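Local coordinates for eEF1A lysine and N-terminal methyltransferase (Homo sapiens, PDB 5WCJ), which methylates elongation factor 1-alpha at a lysine and, through this C-terminal domain, at the N-terminal glycine, using S-adenosyl-L-methionine, at residues L40-L51 against H63-E73; R115-D124 against S152-N163. One frame throughout, in Å; residues are numbered along the deposited sequence. Where two conformers were deposited one is given.

Contact 1: L40-L51 against H63-E73; sequences LEIPLALLVVGL and HFPKSCIDAVE. With SAH (S-adenosyl-L-homocysteine), chain F.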
loop_
_atom_site.group_PDB
_atom_site.type_symbol
_atom_site.label_atom_id
_atom_site.label_comp_id
_atom_site.label_asym_id
_atom_site.label_seq_id
_atom_site.Cartn_x
_atom_site.Cartn_y
_atom_site.Cartn_z
ATOM N N LEU A 40 10.537 6.940 -9.786
ATOM C CA LEU A 40 10.666 5.893 -10.793
ATOM C C LEU A 40 12.095 5.327 -10.902
ATOM O O LEU A 40 12.287 4.183 -11.294
ATOM C CB LEU A 40 10.299 6.438 -12.174
ATOM C CG LEU A 40 8.840 6.702 -12.517
ATOM C CD1 LEU A 40 8.772 7.190 -13.955
ATOM C CD2 LEU A 40 7.997 5.455 -12.327
ATOM N N GLU A 41 13.086 6.157 -10.592
ATOM C CA GLU A 41 14.494 5.853 -10.856
ATOM C C GLU A 41 15.236 5.193 -9.703
ATOM O O GLU A 41 16.422 4.864 -9.860
ATOM C CB GLU A 41 15.226 7.140 -11.194
ATOM C CG GLU A 41 14.654 7.867 -12.395
ATOM C CD GLU A 41 15.320 9.205 -12.654
ATOM O OE1 GLU A 41 16.239 9.589 -11.891
ATOM O OE2 GLU A 41 14.920 9.871 -13.644
ATOM N N ILE A 42 14.563 5.002 -8.556
ATOM C CA ILE A 42 15.191 4.421 -7.367
ATOM C C ILE A 42 14.338 3.272 -6.801
ATOM O O ILE A 42 13.109 3.288 -6.949
ATOM C CB ILE A 42 15.465 5.498 -6.291
ATOM C CG1 ILE A 42 14.169 6.174 -5.807
ATOM C CG2 ILE A 42 16.425 6.560 -6.839
ATOM C CD1 ILE A 42 13.550 5.580 -4.567
ATOM N N PRO A 43 14.983 2.265 -6.181
ATOM C CA PRO A 43 14.214 1.155 -5.630
ATOM C C PRO A 43 13.197 1.597 -4.570
ATOM O O PRO A 43 13.430 2.530 -3.813
ATOM C CB PRO A 43 15.281 0.263 -4.983
ATOM C CG PRO A 43 16.529 0.584 -5.732
ATOM C CD PRO A 43 16.428 2.068 -5.945
ATOM N N LEU A 44 12.081 0.894 -4.541
ATOM C CA LEU A 44 10.977 1.200 -3.642
ATOM C C LEU A 44 10.516 -0.137 -3.118
ATOM O O LEU A 44 10.222 -1.005 -3.913
ATOM C CB LEU A 44 9.889 1.871 -4.472
ATOM C CG LEU A 44 8.616 2.383 -3.823
ATOM C CD1 LEU A 44 8.955 3.513 -2.883
ATOM C CD2 LEU A 44 7.645 2.847 -4.906
ATOM N N ALA A 45 10.500 -0.306 -1.799
ATOM C CA ALA A 45 10.002 -1.519 -1.164
ATOM C C ALA A 45 8.557 -1.283 -0.677
ATOM O O ALA A 45 8.314 -0.364 0.123
ATOM C CB ALA A 45 10.902 -1.892 -0.011
ATOM N N LEU A 46 7.627 -2.111 -1.139
ATOM C CA LEU A 46 6.213 -1.942 -0.835
ATOM C C LEU A 46 5.586 -3.240 -0.341
ATOM O O LEU A 46 5.725 -4.294 -0.978
ATOM C CB LEU A 46 5.459 -1.430 -2.072
ATOM C CG LEU A 46 3.950 -1.697 -2.112
ATOM C CD1 LEU A 46 3.217 -0.664 -1.288
ATOM C CD2 LEU A 46 3.404 -1.680 -3.536
ATOM N N LEU A 47 4.862 -3.147 0.779
ATOM C CA LEU A 47 4.101 -4.254 1.324
ATOM C C LEU A 47 2.634 -3.921 1.049
ATOM O O LEU A 47 2.175 -2.821 1.378
ATOM C CB LEU A 47 4.319 -4.350 2.840
ATOM C CG LEU A 47 3.456 -5.369 3.595
ATOM C CD1 LEU A 47 3.749 -6.791 3.139
ATOM C CD2 LEU A 47 3.736 -5.233 5.070
ATOM N N VAL A 48 1.912 -4.847 0.455
ATOM C CA VAL A 48 0.491 -4.657 0.185
ATOM C C VAL A 48 -0.288 -5.789 0.824
ATOM O O VAL A 48 -0.010 -6.947 0.552
ATOM C CB VAL A 48 0.171 -4.606 -1.338
ATOM C CG1 VAL A 48 -1.321 -4.321 -1.540
ATOM C CG2 VAL A 48 1.034 -3.597 -2.032
ATOM N N VAL A 49 -1.259 -5.455 1.672
ATOM C CA VAL A 49 -2.110 -6.459 2.296
ATOM C C VAL A 49 -3.456 -6.381 1.644
ATOM O O VAL A 49 -4.101 -5.314 1.669
ATOM C CB VAL A 49 -2.267 -6.226 3.806
ATOM C CG1 VAL A 49 -3.070 -7.359 4.412
ATOM C CG2 VAL A 49 -0.891 -6.079 4.441
ATOM N N GLY A 50 -3.867 -7.513 1.070
ATOM C CA GLY A 50 -5.110 -7.648 0.363
ATOM C C GLY A 50 -4.842 -7.604 -1.132
ATOM O O GLY A 50 -4.445 -6.567 -1.643
ATOM N N LEU A 51 -5.037 -8.731 -1.823
ATOM C CA LEU A 51 -4.743 -8.815 -3.291
ATOM C C LEU A 51 -5.876 -8.333 -4.170
ATOM O O LEU A 51 -5.624 -7.705 -5.214
ATOM C CB LEU A 51 -4.387 -10.247 -3.689
ATOM C CG LEU A 51 -3.892 -10.488 -5.117
ATOM C CD1 LEU A 51 -2.538 -9.831 -5.318
ATOM C CD2 LEU A 51 -3.820 -11.995 -5.377
ATOM N N HIS A 63 4.396 -0.116 -13.600
ATOM C CA HIS A 63 4.736 1.294 -13.803
ATOM C C HIS A 63 6.002 1.742 -13.065
ATOM O O HIS A 63 6.585 2.765 -13.423
ATOM C CB HIS A 63 3.552 2.190 -13.438
ATOM C CG HIS A 63 2.479 2.186 -14.471
ATOM N ND1 HIS A 63 1.541 1.177 -14.570
ATOM C CD2 HIS A 63 2.236 3.033 -15.501
ATOM C CE1 HIS A 63 0.746 1.422 -15.597
ATOM N NE2 HIS A 63 1.143 2.544 -16.172
ATOM N N PHE A 64 6.398 1.001 -12.033
ATOM C CA PHE A 64 7.600 1.303 -11.277
ATOM C C PHE A 64 8.581 0.135 -11.439
ATOM O O PHE A 64 8.610 -0.791 -10.618
ATOM C CB PHE A 64 7.253 1.555 -9.794
ATOM C CG PHE A 64 6.368 2.756 -9.565
ATOM C CD1 PHE A 64 5.005 2.694 -9.813
ATOM C CD2 PHE A 64 6.895 3.945 -9.076
ATOM C CE1 PHE A 64 4.187 3.787 -9.600
ATOM C CE2 PHE A 64 6.077 5.045 -8.846
ATOM C CZ PHE A 64 4.723 4.974 -9.128
ATOM N N PRO A 65 9.426 0.172 -12.488
ATOM C CA PRO A 65 10.288 -0.988 -12.777
ATOM C C PRO A 65 11.308 -1.379 -11.685
ATOM O O PRO A 65 11.789 -2.510 -11.674
ATOM C CB PRO A 65 10.985 -0.592 -14.101
ATOM C CG PRO A 65 10.897 0.884 -14.154
ATOM C CD PRO A 65 9.602 1.253 -13.489
ATOM N N LYS A 66 11.597 -0.487 -10.751
ATOM C CA LYS A 66 12.455 -0.819 -9.619
ATOM C C LYS A 66 11.691 -1.071 -8.304
ATOM O O LYS A 66 12.310 -1.151 -7.255
ATOM C CB LYS A 66 13.479 0.294 -9.404
ATOM C CG LYS A 66 14.413 0.449 -10.592
ATOM C CD LYS A 66 15.429 1.541 -10.288
ATOM C CE LYS A 66 16.325 1.818 -11.477
ATOM N NZ LYS A 66 17.494 2.615 -11.057
ATOM N N SER A 67 10.368 -1.206 -8.361
ATOM C CA SER A 67 9.607 -1.568 -7.159
ATOM C C SER A 67 9.815 -3.046 -6.830
ATOM O O SER A 67 9.977 -3.887 -7.724
ATOM C CB SER A 67 8.113 -1.251 -7.327
ATOM O OG SER A 67 7.529 -2.010 -8.375
ATOM N N CYS A 68 9.799 -3.333 -5.538
ATOM C CA CYS A 68 9.873 -4.685 -5.010
ATOM C C CYS A 68 8.687 -4.830 -4.076
ATOM O O CYS A 68 8.619 -4.140 -3.096
ATOM C CB CYS A 68 11.157 -4.896 -4.220
ATOM S SG CYS A 68 11.352 -6.620 -3.719
ATOM N N ILE A 69 7.754 -5.686 -4.441
ATOM C CA ILE A 69 6.474 -5.797 -3.736
ATOM C C ILE A 69 6.363 -7.135 -3.030
ATOM O O ILE A 69 6.560 -8.182 -3.638
ATOM C CB ILE A 69 5.325 -5.648 -4.725
ATOM C CG1 ILE A 69 5.385 -4.258 -5.395
ATOM C CG2 ILE A 69 3.980 -5.924 -4.053
ATOM C CD1 ILE A 69 4.440 -4.091 -6.576
ATOM N N ASP A 70 5.975 -7.088 -1.755
ATOM C CA ASP A 70 5.481 -8.249 -1.016
ATOM C C ASP A 70 3.972 -8.046 -0.836
ATOM O O ASP A 70 3.556 -7.027 -0.299
ATOM C CB ASP A 70 6.159 -8.326 0.334
ATOM C CG ASP A 70 7.602 -8.818 0.245
ATOM O OD1 ASP A 70 7.811 -9.926 -0.287
ATOM O OD2 ASP A 70 8.514 -8.135 0.761
ATOM N N ALA A 71 3.184 -8.972 -1.353
ATOM C CA ALA A 71 1.732 -8.926 -1.255
ATOM C C ALA A 71 1.288 -10.047 -0.324
ATOM O O ALA A 71 1.756 -11.181 -0.447
ATOM C CB ALA A 71 1.100 -9.079 -2.617
ATOM N N VAL A 72 0.426 -9.723 0.627
ATOM C CA VAL A 72 -0.084 -10.715 1.567
ATOM C C VAL A 72 -1.585 -10.881 1.351
ATOM O O VAL A 72 -2.314 -9.912 1.304
ATOM C CB VAL A 72 0.233 -10.301 3.011
ATOM C CG1 VAL A 72 -0.241 -11.367 3.985
ATOM C CG2 VAL A 72 1.717 -10.034 3.149
ATOM N N GLU A 73 -2.042 -12.111 1.166
ATOM C CA GLU A 73 -3.416 -12.386 0.823
ATOM C C GLU A 73 -3.880 -13.604 1.629
ATOM O O GLU A 73 -3.209 -14.628 1.624
ATOM C CB GLU A 73 -3.533 -12.672 -0.688
ATOM C CG GLU A 73 -4.865 -13.231 -1.165
ATOM C CD GLU A 73 -6.057 -12.406 -0.725
ATOM O OE1 GLU A 73 -6.022 -11.148 -0.880
ATOM O OE2 GLU A 73 -7.062 -12.997 -0.241
HETATM C CG SAH F . -9.457 -5.544 -2.369
HETATM S SD SAH F . -10.363 -7.066 -1.974
HETATM C "C5'" SAH F . -9.937 -7.373 -0.240
HETATM C "C4'" SAH F . -8.857 -8.436 -0.190
HETATM O "O4'" SAH F . -8.422 -8.586 1.184
HETATM C "C3'" SAH F . -9.344 -9.823 -0.647
HETATM O "O3'" SAH F . -8.404 -10.392 -1.552
HETATM C "C2'" SAH F . -9.399 -10.615 0.665
HETATM O "O2'" SAH F . -9.162 -12.015 0.563
HETATM C "C1'" SAH F . -8.236 -9.966 1.401
HETATM N N9 SAH F . -8.209 -10.184 2.844
HETATM C C8 SAH F . -9.279 -10.199 3.703
HETATM N N7 SAH F . -8.949 -10.340 4.964
HETATM C C5 SAH F . -7.568 -10.423 4.934
HETATM C C6 SAH F . -6.604 -10.559 5.946
HETATM N N6 SAH F . -6.907 -10.630 7.268
HETATM N N1 SAH F . -5.309 -10.623 5.574
HETATM C C2 SAH F . -5.001 -10.560 4.268
HETATM N N3 SAH F . -5.823 -10.411 3.224
HETATM C C4 SAH F . -7.100 -10.341 3.628
HETATM O O HOH W 1 10.673 2.198 -10.395
#
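A beta-alpha-beta unit of the Rossmann-like methyltransferase fold brings L40-L51 against H63-E73; at its cofactor end the N-H of L51 gives a hydrogen bond to E73 OE1 of 2.8 Å. That oxygen also takes a bond from the ribose, 2.6 Å from SAH O3' to E73 OE1, while SAH O2' binds OE2. The E73 chain leaves with CG anti to the backbone N (chi1 169°), and a bend at chi2 folds the carboxylate back toward L51 N. D75 N bonds to OE2 as well, so both carboxylate oxygens are held from two sources. G50 CA lies 3.5 Å from SAH O4', and a side chain there would crowd the ligand. An acidic residue at the end of the second strand, gripping both ribose hydroxyls, is a hallmark of class I methyltransferases; helix 55-63 makes the right-handed crossover between the two parallel strands. From C68 N to L44 O through to G50 N to V72 O the backbones exchange regular parallel-sheet bonds. On one face, L46 and I69 lie side by side, with L46 CD2 3.7 Å from I69 CG1, and V60 of the crossover helix packs on both. On the other, L47 CD1 meets V72 CG2 at 3.8 Å. Farther back, L40 CD2 sits over a face of the F64 ring in a CH-pi contact, 4.2 Å from the ring centroid. K66, extended beyond CG, reaches E41 O with NZ at 2.8 Å, approaching from above the carbonyl plane, and a water joins L40 O to K66 N.

Contact 2: R115-D124 against S152-N163; sequences RPCYDVIMFD and SILTPEGVFILN. With SAH (S-adenosyl-L-homocysteine), chain F.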
loop_
_atom_site.group_PDB
_atom_site.type_symbol
_atom_site.label_atom_id
_atom_site.label_comp_id
_atom_site.label_asym_id
_atom_site.label_seq_id
_atom_site.Cartn_x
_atom_site.Cartn_y
_atom_site.Cartn_z
ATOM N N ARG A 115 14.718 -7.612 10.650
ATOM C CA ARG A 115 13.354 -7.322 10.171
ATOM C C ARG A 115 13.282 -6.371 8.964
ATOM O O ARG A 115 14.164 -5.537 8.778
ATOM C CB ARG A 115 12.454 -6.799 11.303
ATOM C CG ARG A 115 12.626 -5.343 11.703
ATOM C CD ARG A 115 11.865 -5.075 12.986
ATOM N NE ARG A 115 11.775 -3.650 13.300
ATOM C CZ ARG A 115 12.703 -2.914 13.916
ATOM N NH1 ARG A 115 13.863 -3.434 14.319
ATOM N NH2 ARG A 115 12.467 -1.618 14.129
ATOM N N PRO A 116 12.217 -6.491 8.146
ATOM C CA PRO A 116 12.175 -5.662 6.943
ATOM C C PRO A 116 11.858 -4.212 7.234
ATOM O O PRO A 116 11.438 -3.858 8.342
ATOM C CB PRO A 116 11.076 -6.310 6.086
ATOM C CG PRO A 116 10.606 -7.511 6.844
ATOM C CD PRO A 116 11.001 -7.309 8.270
ATOM N N CYS A 117 12.097 -3.381 6.231
ATOM C CA CYS A 117 11.901 -1.958 6.329
ATOM C C CYS A 117 11.301 -1.484 5.004
ATOM O O CYS A 117 12.007 -1.346 4.000
ATOM C CB CYS A 117 13.240 -1.281 6.611
ATOM S SG CYS A 117 13.043 0.318 7.393
ATOM N N TYR A 118 9.986 -1.280 4.997
ATOM C CA TYR A 118 9.281 -0.905 3.781
ATOM C C TYR A 118 9.178 0.598 3.645
ATOM O O TYR A 118 8.910 1.312 4.625
ATOM C CB TYR A 118 7.882 -1.531 3.754
ATOM C CG TYR A 118 7.902 -3.035 3.679
ATOM C CD1 TYR A 118 8.084 -3.691 2.458
ATOM C CD2 TYR A 118 7.737 -3.806 4.814
ATOM C CE1 TYR A 118 8.114 -5.068 2.376
ATOM C CE2 TYR A 118 7.771 -5.193 4.740
ATOM C CZ TYR A 118 7.959 -5.813 3.511
ATOM O OH TYR A 118 7.967 -7.184 3.398
ATOM N N ASP A 119 9.297 1.075 2.407
ATOM C CA ASP A 119 9.030 2.475 2.103
ATOM C C ASP A 119 7.508 2.788 2.156
ATOM O O ASP A 119 7.103 3.885 2.525
ATOM C CB ASP A 119 9.580 2.834 0.727
ATOM C CG ASP A 119 11.091 2.609 0.626
ATOM O OD1 ASP A 119 11.828 3.291 1.347
ATOM O OD2 ASP A 119 11.512 1.726 -0.145
ATOM N N VAL A 120 6.698 1.833 1.745
ATOM C CA VAL A 120 5.274 2.024 1.656
ATOM C C VAL A 120 4.591 0.759 2.154
ATOM O O VAL A 120 4.945 -0.336 1.757
ATOM C CB VAL A 120 4.804 2.283 0.198
ATOM C CG1 VAL A 120 3.290 2.489 0.148
ATOM C CG2 VAL A 120 5.507 3.469 -0.425
ATOM N N ILE A 121 3.579 0.928 2.990
ATOM C CA ILE A 121 2.725 -0.168 3.393
ATOM C C ILE A 121 1.290 0.213 3.041
ATOM O O ILE A 121 0.800 1.253 3.478
ATOM C CB ILE A 121 2.865 -0.493 4.900
ATOM C CG1 ILE A 121 4.301 -0.929 5.243
ATOM C CG2 ILE A 121 1.865 -1.548 5.321
ATOM C CD1 ILE A 121 4.536 -1.073 6.736
ATOM N N MET A 122 0.629 -0.635 2.259
ATOM C CA MET A 122 -0.752 -0.403 1.836
ATOM C C MET A 122 -1.658 -1.455 2.426
ATOM O O MET A 122 -1.392 -2.663 2.268
ATOM C CB MET A 122 -0.864 -0.417 0.307
ATOM C CG MET A 122 -0.205 0.751 -0.386
ATOM S SD MET A 122 -0.483 0.644 -2.183
ATOM C CE MET A 122 0.264 2.176 -2.714
ATOM N N PHE A 123 -2.757 -1.007 3.050
ATOM C CA PHE A 123 -3.836 -1.911 3.478
ATOM C C PHE A 123 -5.020 -1.716 2.566
ATOM O O PHE A 123 -5.635 -0.639 2.570
ATOM C CB PHE A 123 -4.265 -1.620 4.919
ATOM C CG PHE A 123 -3.307 -2.099 5.992
ATOM C CD1 PHE A 123 -2.086 -2.700 5.702
ATOM C CD2 PHE A 123 -3.645 -1.914 7.336
ATOM C CE1 PHE A 123 -1.242 -3.118 6.698
ATOM C CE2 PHE A 123 -2.789 -2.344 8.333
ATOM C CZ PHE A 123 -1.585 -2.909 8.013
ATOM N N ASP A 124 -5.334 -2.765 1.797
ATOM C CA ASP A 124 -6.495 -2.825 0.916
ATOM C C ASP A 124 -7.253 -4.077 1.295
ATOM O O ASP A 124 -7.500 -4.959 0.468
ATOM C CB ASP A 124 -6.010 -2.872 -0.550
ATOM C CG ASP A 124 -7.096 -2.605 -1.575
ATOM O OD1 ASP A 124 -8.123 -1.997 -1.229
ATOM O OD2 ASP A 124 -6.891 -3.016 -2.770
ATOM N N SER A 152 6.943 -0.279 13.220
ATOM C CA SER A 152 8.274 -0.868 13.385
ATOM C C SER A 152 8.871 -1.408 12.067
ATOM O O SER A 152 10.087 -1.555 11.982
ATOM C CB SER A 152 8.291 -1.939 14.505
ATOM O OG SER A 152 7.808 -3.193 14.056
ATOM N N ILE A 153 8.038 -1.675 11.045
ATOM C CA ILE A 153 8.524 -2.134 9.756
ATOM C C ILE A 153 8.429 -1.112 8.645
ATOM O O ILE A 153 8.577 -1.470 7.476
ATOM C CB ILE A 153 7.895 -3.479 9.315
ATOM C CG1 ILE A 153 6.355 -3.431 9.235
ATOM C CG2 ILE A 153 8.374 -4.588 10.255
ATOM C CD1 ILE A 153 5.772 -4.568 8.412
ATOM N N LEU A 154 8.203 0.144 9.002
ATOM C CA LEU A 154 8.116 1.215 8.024
ATOM C C LEU A 154 9.401 2.035 8.139
ATOM O O LEU A 154 9.880 2.291 9.229
ATOM C CB LEU A 154 6.882 2.087 8.293
ATOM C CG LEU A 154 6.516 3.161 7.262
ATOM C CD1 LEU A 154 5.950 2.580 5.974
ATOM C CD2 LEU A 154 5.530 4.158 7.844
ATOM N N THR A 155 9.912 2.498 7.019
ATOM C CA THR A 155 11.031 3.461 7.059
ATOM C C THR A 155 10.569 4.774 7.729
ATOM O O THR A 155 9.374 5.114 7.697
ATOM C CB THR A 155 11.578 3.780 5.666
ATOM O OG1 THR A 155 10.547 4.388 4.888
ATOM C CG2 THR A 155 12.095 2.526 4.983
ATOM N N PRO A 156 11.496 5.505 8.374
ATOM C CA PRO A 156 11.093 6.723 9.071
ATOM C C PRO A 156 10.346 7.742 8.190
ATOM O O PRO A 156 9.444 8.396 8.675
ATOM C CB PRO A 156 12.444 7.311 9.557
ATOM C CG PRO A 156 13.335 6.132 9.705
ATOM C CD PRO A 156 12.887 5.107 8.696
ATOM N N GLU A 157 10.720 7.861 6.922
ATOM C CA GLU A 157 10.072 8.797 5.991
ATOM C C GLU A 157 9.068 8.109 5.030
ATOM O O GLU A 157 8.636 8.700 4.019
ATOM C CB GLU A 157 11.153 9.535 5.200
ATOM C CG GLU A 157 12.262 10.076 6.100
ATOM N N GLY A 158 8.694 6.874 5.349
ATOM C CA GLY A 158 7.769 6.116 4.515
ATOM C C GLY A 158 6.330 6.554 4.727
ATOM O O GLY A 158 6.040 7.502 5.484
ATOM N N VAL A 159 5.423 5.847 4.054
ATOM C CA VAL A 159 4.023 6.171 4.100
ATOM C C VAL A 159 3.217 4.891 4.323
ATOM O O VAL A 159 3.494 3.866 3.700
ATOM C CB VAL A 159 3.557 6.969 2.858
ATOM C CG1 VAL A 159 3.729 6.184 1.574
ATOM C CG2 VAL A 159 2.110 7.436 3.042
ATOM N N PHE A 160 2.238 4.978 5.222
ATOM C CA PHE A 160 1.288 3.897 5.492
ATOM C C PHE A 160 -0.057 4.361 4.920
ATOM O O PHE A 160 -0.532 5.429 5.294
ATOM C CB PHE A 160 1.238 3.692 7.013
ATOM C CG PHE A 160 0.161 2.786 7.500
ATOM C CD1 PHE A 160 -0.108 1.574 6.892
ATOM C CD2 PHE A 160 -0.528 3.120 8.659
ATOM C CE1 PHE A 160 -1.118 0.734 7.373
ATOM C CE2 PHE A 160 -1.526 2.295 9.157
ATOM C CZ PHE A 160 -1.816 1.086 8.522
ATOM N N ILE A 161 -0.614 3.598 3.980
ATOM C CA ILE A 161 -1.774 4.004 3.201
ATOM C C ILE A 161 -2.862 2.996 3.468
ATOM O O ILE A 161 -2.642 1.788 3.258
ATOM C CB ILE A 161 -1.452 4.072 1.703
ATOM C CG1 ILE A 161 -0.223 4.977 1.459
ATOM C CG2 ILE A 161 -2.687 4.464 0.908
ATOM C CD1 ILE A 161 0.285 4.995 0.027
ATOM N N LEU A 162 -4.031 3.480 3.886
ATOM C CA LEU A 162 -5.127 2.630 4.319
ATOM C C LEU A 162 -6.411 2.961 3.550
ATOM O O LEU A 162 -6.782 4.126 3.494
ATOM C CB LEU A 162 -5.363 2.924 5.807
ATOM C CG LEU A 162 -6.532 2.279 6.528
ATOM C CD1 LEU A 162 -6.269 0.786 6.648
ATOM C CD2 LEU A 162 -6.723 2.914 7.887
ATOM N N ASN A 163 -7.076 1.942 3.024
ATOM C CA ASN A 163 -8.406 2.058 2.450
ATOM C C ASN A 163 -9.362 1.805 3.613
ATOM O O ASN A 163 -9.357 0.705 4.168
ATOM C CB ASN A 163 -8.587 1.027 1.349
ATOM C CG ASN A 163 -9.996 0.998 0.765
ATOM O OD1 ASN A 163 -10.724 1.972 0.832
ATOM N ND2 ASN A 163 -10.371 -0.145 0.164
HETATM C CG SAH F . -9.457 -5.544 -2.369
HETATM S SD SAH F . -10.363 -7.066 -1.974
HETATM C "C5'" SAH F . -9.937 -7.373 -0.240
HETATM C "C4'" SAH F . -8.857 -8.436 -0.190
HETATM O "O4'" SAH F . -8.422 -8.586 1.184
HETATM C "C3'" SAH F . -9.344 -9.823 -0.647
HETATM O "O3'" SAH F . -8.404 -10.392 -1.552
HETATM C "C2'" SAH F . -9.399 -10.615 0.665
HETATM O "O2'" SAH F . -9.162 -12.015 0.563
HETATM C "C1'" SAH F . -8.236 -9.966 1.401
HETATM N N9 SAH F . -8.209 -10.184 2.844
HETATM C C8 SAH F . -9.279 -10.199 3.703
HETATM N N7 SAH F . -8.949 -10.340 4.964
HETATM C C5 SAH F . -7.568 -10.423 4.934
HETATM C C6 SAH F . -6.604 -10.559 5.946
HETATM N N6 SAH F . -6.907 -10.630 7.268
HETATM N N1 SAH F . -5.309 -10.623 5.574
HETATM C C2 SAH F . -5.001 -10.560 4.268
HETATM N N3 SAH F . -5.823 -10.411 3.224
HETATM C C4 SAH F . -7.100 -10.341 3.628
HETATM O O HOH W 2 11.304 5.687 2.655
#
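S152 O is gripped by two nitrogens of R115, which comes side-on: NE lies 3.0 Å from S152 O, above the carbonyl plane, and NH2 lies in that plane on a lone pair. Both bonds are bent and the arginine is poorly ordered, so this outer clasp is probably mobile. Next along, Y118 N donates to I153 O almost straight, at 176°, and T155 N donates to Y118 O. C117 SG touches T155 CG2 at 3.4 Å, and a water joins D119 OD1 to T155 OG1, while D119 OD2 accepts from A45 N of the neighbouring strand. The chain turns a corner at D119, opposite a type I turn from T155 to G158; a side chain on G158 would run into D119 O. Beyond these corners, strands 120-123 and 158-163 run parallel as neighbours in the central sheet of the Rossmann-like methyltransferase fold. I121, F123, F160 and L162 share one face. F160 turns its edge onto the face of F123 in a T-shaped stack, centroids 4.8 Å apart and planes at 83°, with F160 CE1 over the centre of the F123 ring. The F160 side chain, CG anti to the backbone N (chi1 170°), leans across to reach it, while L162 CD1 lies at the ring edge, 3.6 Å from F123 CB. An alanine in place of F123 would be likely to leave the F160 edge without its aromatic partner and open a gap on the side of I105 of helix 101-109. On the other face M122 CE meets I161 CD1 at 3.9 Å. At the cofactor end N163 ND2 bonds to D124 OD1 at 3.2 Å, and N196 holds the N163 amide oxygen; H22 and H23 also bond to the D124 carboxylate, whose OD2 is 3.6 Å from SAH CG.

Contacts 1 and 2 follow one another along the chain, the first closing before the second opens, and their centres lie about 11 Å apart in one mixed sheet. Strands 44-49 and 118-123 are neighbours there, so the two contacts supply four consecutive parallel strands in the order 67-73, 44-49, 118-123, 158-164. They meet directly: A45 N and D119 OD2 are 2.8 Å apart, a probable hydrogen bond, M122 N probably bonds to L47 O, and L46 packs on V120. Both open onto SAH at the C-terminal ends of their strands, contact 1 holding the ribose and contact 2 approaching the homocysteine chain, so adjacent strands share one cofactor pocket.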